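TRNA(Ile2) 2-agmatinylcytidine synthetase TiaS (Archaeoglobus fulgidus, PDB 5XOB) catalyses the ATP-dependent joining of agmatine to the wobble cytidine of a minor isoleucine tRNA, forming 2-agmatinylcytidine and switching the codon read from AUG to AUA. Local coordinates at residues I43-T48 with D110-D115; V103-F108 with G144-V149; H246-H251 with R402-P407. All coordinates share one frame; numbering follows the deposited sequence.

Interaction 1: I43-T48 with D110-D115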
loop_
_atom_site.group_PDB
_atom_site.type_symbol
_atom_site.label_atom_id
_atom_site.label_comp_id
_atom_site.label_asym_id
_atom_site.label_seq_id
_atom_site.Cartn_x
_atom_site.Cartn_y
_atom_site.Cartn_z
ATOM N N ILE A 43 -0.703 10.609 -7.304
ATOM C CA ILE A 43 -1.164 9.330 -7.853
ATOM C C ILE A 43 -0.049 8.279 -7.832
ATOM O O ILE A 43 0.880 8.356 -8.624
ATOM C CB ILE A 43 -1.639 9.520 -9.316
ATOM C CG1 ILE A 43 -2.709 10.623 -9.409
ATOM C CG2 ILE A 43 -2.142 8.211 -9.909
ATOM C CD1 ILE A 43 -3.965 10.396 -8.596
ATOM N N ARG A 44 -0.149 7.302 -6.932
ATOM C CA ARG A 44 0.777 6.160 -6.928
ATOM C C ARG A 44 0.436 5.147 -8.025
ATOM O O ARG A 44 -0.729 4.803 -8.235
ATOM C CB ARG A 44 0.763 5.440 -5.580
ATOM C CG ARG A 44 1.229 6.284 -4.415
ATOM C CD ARG A 44 2.736 6.495 -4.410
ATOM N NE ARG A 44 3.133 7.321 -3.269
ATOM C CZ ARG A 44 4.353 7.795 -3.041
ATOM N NH1 ARG A 44 5.350 7.549 -3.880
ATOM N NH2 ARG A 44 4.568 8.537 -1.956
ATOM N N LEU A 45 1.467 4.647 -8.697
ATOM C CA LEU A 45 1.291 3.740 -9.824
ATOM C C LEU A 45 1.670 2.326 -9.419
ATOM O O LEU A 45 1.910 2.067 -8.238
ATOM C CB LEU A 45 2.130 4.214 -11.007
ATOM C CG LEU A 45 1.982 5.702 -11.328
ATOM C CD1 LEU A 45 2.948 6.072 -12.436
ATOM C CD2 LEU A 45 0.556 6.069 -11.715
ATOM N N ASN A 46 1.692 1.413 -10.391
ATOM C CA ASN A 46 2.036 0.022 -10.129
ATOM C C ASN A 46 3.223 -0.046 -9.179
ATOM O O ASN A 46 4.336 0.319 -9.549
ATOM C CB ASN A 46 2.357 -0.711 -11.432
ATOM C CG ASN A 46 2.457 -2.211 -11.243
ATOM O OD1 ASN A 46 2.732 -2.693 -10.150
ATOM N ND2 ASN A 46 2.226 -2.956 -12.313
ATOM N N PRO A 47 2.990 -0.500 -7.943
ATOM C CA PRO A 47 4.053 -0.491 -6.947
ATOM C C PRO A 47 5.084 -1.610 -7.113
ATOM O O PRO A 47 5.991 -1.720 -6.291
ATOM C CB PRO A 47 3.286 -0.667 -5.633
ATOM C CG PRO A 47 2.106 -1.483 -6.010
ATOM C CD PRO A 47 1.735 -1.048 -7.400
ATOM N N THR A 48 4.956 -2.424 -8.157
ATOM C CA THR A 48 5.867 -3.546 -8.366
ATOM C C THR A 48 7.057 -3.201 -9.264
ATOM O O THR A 48 8.068 -3.909 -9.233
ATOM C CB THR A 48 5.132 -4.763 -8.970
ATOM O OG1 THR A 48 4.547 -4.408 -10.228
ATOM C CG2 THR A 48 4.045 -5.259 -8.035
ATOM N N ASP A 110 -5.483 3.975 -15.370
ATOM C CA ASP A 110 -5.825 2.645 -14.846
ATOM C C ASP A 110 -4.727 1.628 -15.086
ATOM O O ASP A 110 -4.294 0.931 -14.169
ATOM C CB ASP A 110 -7.102 2.119 -15.512
ATOM C CG ASP A 110 -8.324 2.235 -14.621
ATOM O OD1 ASP A 110 -8.514 3.297 -13.975
ATOM O OD2 ASP A 110 -9.104 1.255 -14.586
ATOM N N LYS A 111 -4.299 1.547 -16.341
ATOM C CA LYS A 111 -3.284 0.594 -16.775
ATOM C C LYS A 111 -1.926 0.884 -16.138
ATOM O O LYS A 111 -1.174 -0.032 -15.811
ATOM C CB LYS A 111 -3.162 0.639 -18.296
ATOM C CG LYS A 111 -2.307 -0.457 -18.897
ATOM C CD LYS A 111 -2.323 -0.359 -20.413
ATOM C CE LYS A 111 -1.537 -1.482 -21.072
ATOM N NZ LYS A 111 -1.293 -1.200 -22.517
ATOM N N ALA A 112 -1.611 2.163 -15.970
ATOM C CA ALA A 112 -0.384 2.554 -15.291
ATOM C C ALA A 112 -0.384 2.119 -13.828
ATOM O O ALA A 112 0.657 1.757 -13.278
ATOM C CB ALA A 112 -0.193 4.057 -15.390
ATOM N N ILE A 113 -1.560 2.137 -13.212
ATOM C CA ILE A 113 -1.688 1.822 -11.794
ATOM C C ILE A 113 -1.714 0.317 -11.577
ATOM O O ILE A 113 -1.160 -0.173 -10.595
ATOM C CB ILE A 113 -2.951 2.477 -11.193
ATOM C CG1 ILE A 113 -2.856 3.997 -11.347
ATOM C CG2 ILE A 113 -3.107 2.122 -9.718
ATOM C CD1 ILE A 113 -4.112 4.743 -10.966
ATOM N N LYS A 114 -2.340 -0.411 -12.496
ATOM C CA LYS A 114 -2.552 -1.853 -12.324
ATOM C C LYS A 114 -1.588 -2.746 -13.102
ATOM O O LYS A 114 -1.417 -3.925 -12.766
ATOM C CB LYS A 114 -3.986 -2.205 -12.704
ATOM C CG LYS A 114 -4.987 -1.729 -11.673
ATOM C CD LYS A 114 -6.405 -2.115 -12.038
ATOM C CE LYS A 114 -7.367 -1.690 -10.945
ATOM N NZ LYS A 114 -8.772 -2.072 -11.245
ATOM N N ASP A 115 -0.942 -2.183 -14.115
ATOM C CA ASP A 115 -0.266 -2.983 -15.110
ATOM C C ASP A 115 1.082 -2.381 -15.462
ATOM O O ASP A 115 1.610 -1.541 -14.731
ATOM C CB ASP A 115 -1.161 -3.056 -16.348
ATOM C CG ASP A 115 -1.327 -4.466 -16.867
ATOM O OD1 ASP A 115 -2.093 -5.232 -16.240
ATOM O OD2 ASP A 115 -0.707 -4.803 -17.903
#
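An Asx turn at Asn46, just past the end of strand 35-44 in the TCKD domain, docks against the C-terminal end of helix 106-114; the side chain of Leu45 beside it is about 6 Å from the bound magnesium ion. Asn46 meets the helix end with two donors. Its backbone N gives a hydrogen bond to Ala112 O at 3.1 Å, lying in the carbonyl plane on a lone pair. Its ND2 reaches Asp115 O at 2.9 Å in an almost straight bond, 174° at the hydrogen. Asp115 O lies in the amide plane of Asn46, yet the donor stands 62° out of the carbonyl plane, so the bond is straight at the amide but meets Asp115 O from above its carbonyl plane rather than on a lone pair. With CG anti to its own N (chi1 -169°), the amide extends to Asp115, the first residue to leave helical backbone angles. ND2 also bonds to Tyr264 O, and OD1 accepts from Thr48 N at 3.0 Å to close the Asx turn; donors and acceptor both being used, the amide orientation is probably settled.

Beside these polar bonds the contact is apolar. Ile113 puts its CG1 against Leu45 CD2, the two side chains crossing at about a right angle, and Ile43 crosses Ile113 in the same manner. Ala147 of helix 141-150 touches both Leu45 and Ala112 and covers this layer. Arg44 turns away to His246, and the Asp115 carboxylate pairs with Arg265. The apolar contact reaches back to the strand, where Ile43 CG2 lies 4.1 Å from Ile113 CD1.

Interaction 2: V103-F108 with G144-V149; sequences VKLKPF and GALAAV
Helix-to-helix packing over one side of the eight-stranded mixed sheet forms this contact: the 3-10 turn 103-105 and the first turn of helix 106-114 lie against helix 141-150, which itself rests on strands 93-98 and 57-64. All five touching residues are buried, and the contact is made by apolar groups. Leu146 is the central side chain, reaching Phe108 with one methyl and Leu105 with the other. Its CD1 sits over one face of the Phe108 ring, 4.1 Å from the centroid and 27° off the ring normal, a CH-pi contact. Leu146 CB closes on the ring as well, 3.5 Å from Phe108 CE2. The ring is brought there because Phe108 CG is anti to the backbone N (chi1 -172°), which extends the side chain from its helix toward the neighbouring one. Glu121 and Leu117 also touch the Phe108 side chain, while Val125 of helix 119-129 packs on Leu105, so a third helix joins the cluster. Replacing Phe108 by an alanine would probably leave Leu146 CD1 without the aromatic face it lies on and open a gap between the two helices. On the other side of Leu146, CD2 stands 4.1 Å from Leu105 CD1. That same Leu105 methyl makes the contact with the next turn of helix 141-150, where it approaches Val149 CG1 to 3.7 Å.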
loop_
_atom_site.group_PDB
_atom_site.type_symbol
_atom_site.label_atom_id
_atom_site.label_comp_id
_atom_site.label_asym_id
_atom_site.label_seq_id
_atom_site.Cartn_x
_atom_site.Cartn_y
_atom_site.Cartn_z
ATOM N N VAL A 103 -10.502 13.264 -19.134
ATOM C CA VAL A 103 -11.396 12.120 -19.025
ATOM C C VAL A 103 -10.986 10.998 -19.987
ATOM O O VAL A 103 -11.030 9.825 -19.610
ATOM C CB VAL A 103 -12.883 12.547 -19.217
ATOM C CG1 VAL A 103 -13.157 13.002 -20.647
ATOM C CG2 VAL A 103 -13.843 11.436 -18.811
ATOM N N LYS A 104 -10.544 11.344 -21.198
ATOM C CA LYS A 104 -10.120 10.323 -22.169
ATOM C C LYS A 104 -8.896 9.513 -21.716
ATOM O O LYS A 104 -8.572 8.491 -22.322
ATOM C CB LYS A 104 -9.875 10.948 -23.547
ATOM C CG LYS A 104 -11.167 11.356 -24.241
ATOM C CD LYS A 104 -10.923 11.893 -25.640
ATOM C CE LYS A 104 -12.101 12.727 -26.137
ATOM N NZ LYS A 104 -11.671 13.777 -27.108
ATOM N N LEU A 105 -8.237 9.961 -20.646
ATOM C CA LEU A 105 -7.036 9.308 -20.117
ATOM C C LEU A 105 -7.274 8.380 -18.921
ATOM O O LEU A 105 -6.315 7.829 -18.372
ATOM C CB LEU A 105 -6.015 10.367 -19.690
ATOM C CG LEU A 105 -5.412 11.285 -20.751
ATOM C CD1 LEU A 105 -4.494 12.286 -20.059
ATOM C CD2 LEU A 105 -4.648 10.489 -21.796
ATOM N N LYS A 106 -8.526 8.213 -18.505
ATOM C CA LYS A 106 -8.836 7.314 -17.391
ATOM C C LYS A 106 -8.284 5.903 -17.629
ATOM O O LYS A 106 -7.641 5.340 -16.746
ATOM C CB LYS A 106 -10.344 7.267 -17.111
ATOM C CG LYS A 106 -10.695 6.685 -15.752
ATOM C CD LYS A 106 -12.084 6.051 -15.729
ATOM C CE LYS A 106 -12.105 4.752 -14.924
ATOM N NZ LYS A 106 -11.272 3.673 -15.542
ATOM N N PRO A 107 -8.520 5.336 -18.825
ATOM C CA PRO A 107 -7.989 4.001 -19.108
ATOM C C PRO A 107 -6.469 3.923 -19.026
ATOM O O PRO A 107 -5.924 2.962 -18.486
ATOM C CB PRO A 107 -8.445 3.737 -20.556
ATOM C CG PRO A 107 -9.591 4.659 -20.791
ATOM C CD PRO A 107 -9.307 5.870 -19.957
ATOM N N PHE A 108 -5.795 4.921 -19.583
ATOM C CA PHE A 108 -4.345 4.984 -19.507
ATOM C C PHE A 108 -3.900 4.922 -18.049
ATOM O O PHE A 108 -3.102 4.063 -17.672
ATOM C CB PHE A 108 -3.808 6.271 -20.155
ATOM C CG PHE A 108 -2.301 6.301 -20.281
ATOM C CD1 PHE A 108 -1.676 5.847 -21.441
ATOM C CD2 PHE A 108 -1.507 6.753 -19.231
ATOM C CE1 PHE A 108 -0.297 5.854 -21.551
ATOM C CE2 PHE A 108 -0.126 6.761 -19.341
ATOM C CZ PHE A 108 0.478 6.313 -20.501
ATOM N N GLY A 144 3.910 8.428 -16.002
ATOM C CA GLY A 144 3.380 8.947 -14.744
ATOM C C GLY A 144 2.627 10.264 -14.866
ATOM O O GLY A 144 1.572 10.439 -14.243
ATOM N N ALA A 145 3.169 11.191 -15.658
ATOM C CA ALA A 145 2.529 12.488 -15.903
ATOM C C ALA A 145 1.133 12.312 -16.495
ATOM O O ALA A 145 0.176 12.933 -16.030
ATOM C CB ALA A 145 3.390 13.351 -16.818
ATOM N N LEU A 146 1.018 11.455 -17.506
ATOM C CA LEU A 146 -0.280 11.150 -18.111
ATOM C C LEU A 146 -1.233 10.474 -17.125
ATOM O O LEU A 146 -2.443 10.769 -17.102
ATOM C CB LEU A 146 -0.093 10.243 -19.328
ATOM C CG LEU A 146 0.452 10.881 -20.605
ATOM C CD1 LEU A 146 0.804 9.803 -21.619
ATOM C CD2 LEU A 146 -0.546 11.865 -21.205
ATOM N N ALA A 147 -0.686 9.559 -16.325
ATOM C CA ALA A 147 -1.479 8.830 -15.335
ATOM C C ALA A 147 -1.998 9.734 -14.219
ATOM O O ALA A 147 -3.116 9.552 -13.744
ATOM C CB ALA A 147 -0.676 7.681 -14.753
ATOM N N ALA A 148 -1.200 10.708 -13.800
ATOM C CA ALA A 148 -1.639 11.644 -12.769
ATOM C C ALA A 148 -2.822 12.477 -13.258
ATOM O O ALA A 148 -3.674 12.890 -12.474
ATOM C CB ALA A 148 -0.492 12.550 -12.338
ATOM N N VAL A 149 -2.867 12.715 -14.561
ATOM C CA VAL A 149 -3.919 13.526 -15.173
ATOM C C VAL A 149 -5.195 12.708 -15.415
ATOM O O VAL A 149 -6.304 13.208 -15.193
ATOM C CB VAL A 149 -3.405 14.176 -16.491
ATOM C CG1 VAL A 149 -4.529 14.814 -17.296
ATOM C CG2 VAL A 149 -2.341 15.218 -16.178
#

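Interaction 3: H246-H251 with R402-P407; sequences HATDMH and RHLSKP
Backbone hydrogen bonds come first in tying loop 246-251 to loop segment 402-407. Ala247 N donates to His403 O at 3.0 Å, within the carbonyl plane. Leu404 O then takes Asp249 N at 2.8 Å, nearly along the C=O axis, and receives a second, weak bond from Thr248 N. Two consecutive N-H groups thus converge on one carbonyl.

One side-chain bond returns the grip. Asp249 OD1 accepts Lys406 N at 2.8 Å, met from above the carboxylate plane, 65° out of it. With Asp249 CG beside its backbone N (chi1 -83°), the carboxylate is set against the Lys406 backbone, and its CG also lies 3.3 Å from Lys406 CB, the two side chains crossing at about a right angle. OD2 pairs instead with Lys335, whose NZ also binds Lys406 O; this positive group probably steadies the carboxylate's charge.

Weaker CH contacts follow, the straightest being Ala247 CA to Ser405 O at 3.4 Å.

Among the apolar and aromatic contacts, Leu404 packs beside His251: Leu404 CB is 3.5 Å from His251 ND1, and Leu404 CD1 touches His251 CB. Ala247 CB meets Pro407 CD at 3.6 Å. The side chains of His246 and His403 lie side by side, pointing the same way, with their rings oblique to each other, the planes at 32°; the nearest approach of the two side chains is His246 CD2 to His403 CB. NE2 of His246 is hydrogen-bonded to Arg44.

Neither segment is a strand or helix, so this is a loop-to-loop junction, in which a type I beta turn, Arg402 to Ser405, closed by Ser405 N to Arg402 O, presents its successive carbonyls to the loop between strands 239-244 and 252-254.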
loop_
_atom_site.group_PDB
_atom_site.type_symbol
_atom_site.label_atom_id
_atom_site.label_comp_id
_atom_site.label_asym_id
_atom_site.label_seq_id
_atom_site.Cartn_x
_atom_site.Cartn_y
_atom_site.Cartn_z
ATOM N N HIS A 246 -3.817 6.768 -2.236
ATOM C CA HIS A 246 -3.331 5.980 -1.109
ATOM C C HIS A 246 -4.457 5.320 -0.372
ATOM O O HIS A 246 -5.526 5.905 -0.220
ATOM C CB HIS A 246 -2.616 6.864 -0.106
ATOM C CG HIS A 246 -1.330 7.409 -0.614
ATOM N ND1 HIS A 246 -0.816 8.620 -0.206
ATOM C CD2 HIS A 246 -0.462 6.914 -1.523
ATOM C CE1 HIS A 246 0.328 8.835 -0.828
ATOM N NE2 HIS A 246 0.561 7.818 -1.634
ATOM N N ALA A 247 -4.202 4.113 0.113
ATOM C CA ALA A 247 -5.135 3.407 0.989
ATOM C C ALA A 247 -6.479 3.080 0.324
ATOM O O ALA A 247 -7.521 3.082 0.981
ATOM C CB ALA A 247 -5.339 4.205 2.277
ATOM N N THR A 248 -6.451 2.771 -0.969
ATOM C CA THR A 248 -7.668 2.463 -1.723
ATOM C C THR A 248 -7.706 1.069 -2.362
ATOM O O THR A 248 -8.733 0.693 -2.928
ATOM C CB THR A 248 -7.861 3.476 -2.867
ATOM O OG1 THR A 248 -6.683 3.503 -3.679
ATOM C CG2 THR A 248 -8.133 4.875 -2.322
ATOM N N ASP A 249 -6.602 0.318 -2.290
ATOM C CA ASP A 249 -6.455 -0.961 -3.008
ATOM C C ASP A 249 -6.720 -0.797 -4.498
ATOM O O ASP A 249 -7.180 -1.730 -5.151
ATOM C CB ASP A 249 -7.413 -2.037 -2.456
ATOM C CG ASP A 249 -6.879 -2.752 -1.215
ATOM O OD1 ASP A 249 -5.692 -2.601 -0.853
ATOM O OD2 ASP A 249 -7.675 -3.490 -0.592
ATOM N N MET A 250 -6.430 0.380 -5.046
ATOM C CA MET A 250 -6.763 0.659 -6.446
ATOM C C MET A 250 -5.922 -0.207 -7.398
ATOM O O MET A 250 -6.261 -0.381 -8.564
ATOM C CB MET A 250 -6.576 2.155 -6.747
ATOM C CG MET A 250 -7.126 2.618 -8.097
ATOM S SD MET A 250 -7.061 4.412 -8.337
ATOM C CE MET A 250 -7.656 4.576 -10.025
ATOM N N HIS A 251 -4.830 -0.754 -6.879
ATOM C CA HIS A 251 -3.901 -1.569 -7.654
ATOM C C HIS A 251 -4.316 -3.021 -7.794
ATOM O O HIS A 251 -3.695 -3.771 -8.550
ATOM C CB HIS A 251 -2.503 -1.507 -7.023
ATOM C CG HIS A 251 -2.403 -2.150 -5.670
ATOM N ND1 HIS A 251 -3.204 -1.799 -4.604
ATOM C CD2 HIS A 251 -1.563 -3.104 -5.205
ATOM C CE1 HIS A 251 -2.874 -2.521 -3.548
ATOM N NE2 HIS A 251 -1.882 -3.323 -3.887
ATOM N N ARG A 402 1.834 -0.877 2.693
ATOM C CA ARG A 402 2.290 -0.316 1.429
ATOM C C ARG A 402 1.346 0.818 1.038
ATOM O O ARG A 402 0.172 0.782 1.376
ATOM C CB ARG A 402 2.356 -1.405 0.361
ATOM C CG ARG A 402 3.273 -2.557 0.761
ATOM C CD ARG A 402 3.558 -3.501 -0.397
ATOM N NE ARG A 402 4.404 -2.888 -1.424
ATOM C CZ ARG A 402 4.542 -3.344 -2.671
ATOM N NH1 ARG A 402 3.889 -4.430 -3.083
ATOM N NH2 ARG A 402 5.341 -2.704 -3.522
ATOM N N HIS A 403 1.872 1.826 0.346
ATOM C CA HIS A 403 1.125 3.054 -0.000
ATOM C C HIS A 403 -0.342 2.823 -0.410
ATOM O O HIS A 403 -1.255 3.443 0.155
ATOM C CB HIS A 403 1.844 3.816 -1.132
ATOM C CG HIS A 403 3.190 4.358 -0.753
ATOM N ND1 HIS A 403 3.410 5.056 0.414
ATOM C CD2 HIS A 403 4.384 4.325 -1.396
ATOM C CE1 HIS A 403 4.679 5.418 0.483
ATOM N NE2 HIS A 403 5.293 4.988 -0.605
ATOM N N LEU A 404 -0.549 1.930 -1.382
ATOM C CA LEU A 404 -1.875 1.667 -1.970
ATOM C C LEU A 404 -2.769 0.725 -1.166
ATOM O O LEU A 404 -3.972 0.646 -1.429
ATOM C CB LEU A 404 -1.719 1.080 -3.371
ATOM C CG LEU A 404 -1.263 2.071 -4.436
ATOM C CD1 LEU A 404 -0.530 1.373 -5.565
ATOM C CD2 LEU A 404 -2.456 2.853 -4.967
ATOM N N SER A 405 -2.185 0.004 -0.208
ATOM C CA SER A 405 -2.940 -0.942 0.616
ATOM C C SER A 405 -4.044 -0.248 1.414
ATOM O O SER A 405 -3.756 0.589 2.284
ATOM C CB SER A 405 -2.017 -1.679 1.595
ATOM O OG SER A 405 -1.059 -2.475 0.919
ATOM N N LYS A 406 -5.295 -0.610 1.110
ATOM C CA LYS A 406 -6.454 -0.209 1.901
ATOM C C LYS A 406 -6.394 -0.861 3.287
ATOM O O LYS A 406 -6.382 -2.092 3.400
ATOM C CB LYS A 406 -7.752 -0.605 1.201
ATOM C CG LYS A 406 -9.001 -0.008 1.829
ATOM C CD LYS A 406 -10.193 -0.135 0.892
ATOM C CE LYS A 406 -11.403 0.635 1.391
ATOM N NZ LYS A 406 -12.540 0.536 0.432
ATOM N N PRO A 407 -6.339 -0.037 4.351
ATOM C CA PRO A 407 -6.254 -0.573 5.698
ATOM C C PRO A 407 -7.620 -1.001 6.199
ATOM O O PRO A 407 -8.646 -0.475 5.751
ATOM C CB PRO A 407 -5.726 0.611 6.523
ATOM C CG PRO A 407 -5.403 1.693 5.544
ATOM C CD PRO A 407 -6.269 1.431 4.363
#

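Interactions 1 and 2 share helix 106-114, taking opposite ends of it, and their centres lie 11 Å apart; they meet where Leu45 and Ala112 pack on Ala147 of helix 141-150. Their segments alternate along the chain; interaction 1 stays within the TCKD range, while interaction 2 joins it to the start of the FLD range, beside the eight-stranded sheet. Interaction 3 follows later in sequence, its centre 11 Å from interaction 1 and 19 Å from interaction 2, which it does not touch. It meets interaction 1 through Arg44 and His246, and through Met250 on Ile113. Interaction 3 thereby brings the chain's late 402-407 segment back beside the early strand 35-44, near the chain's centre.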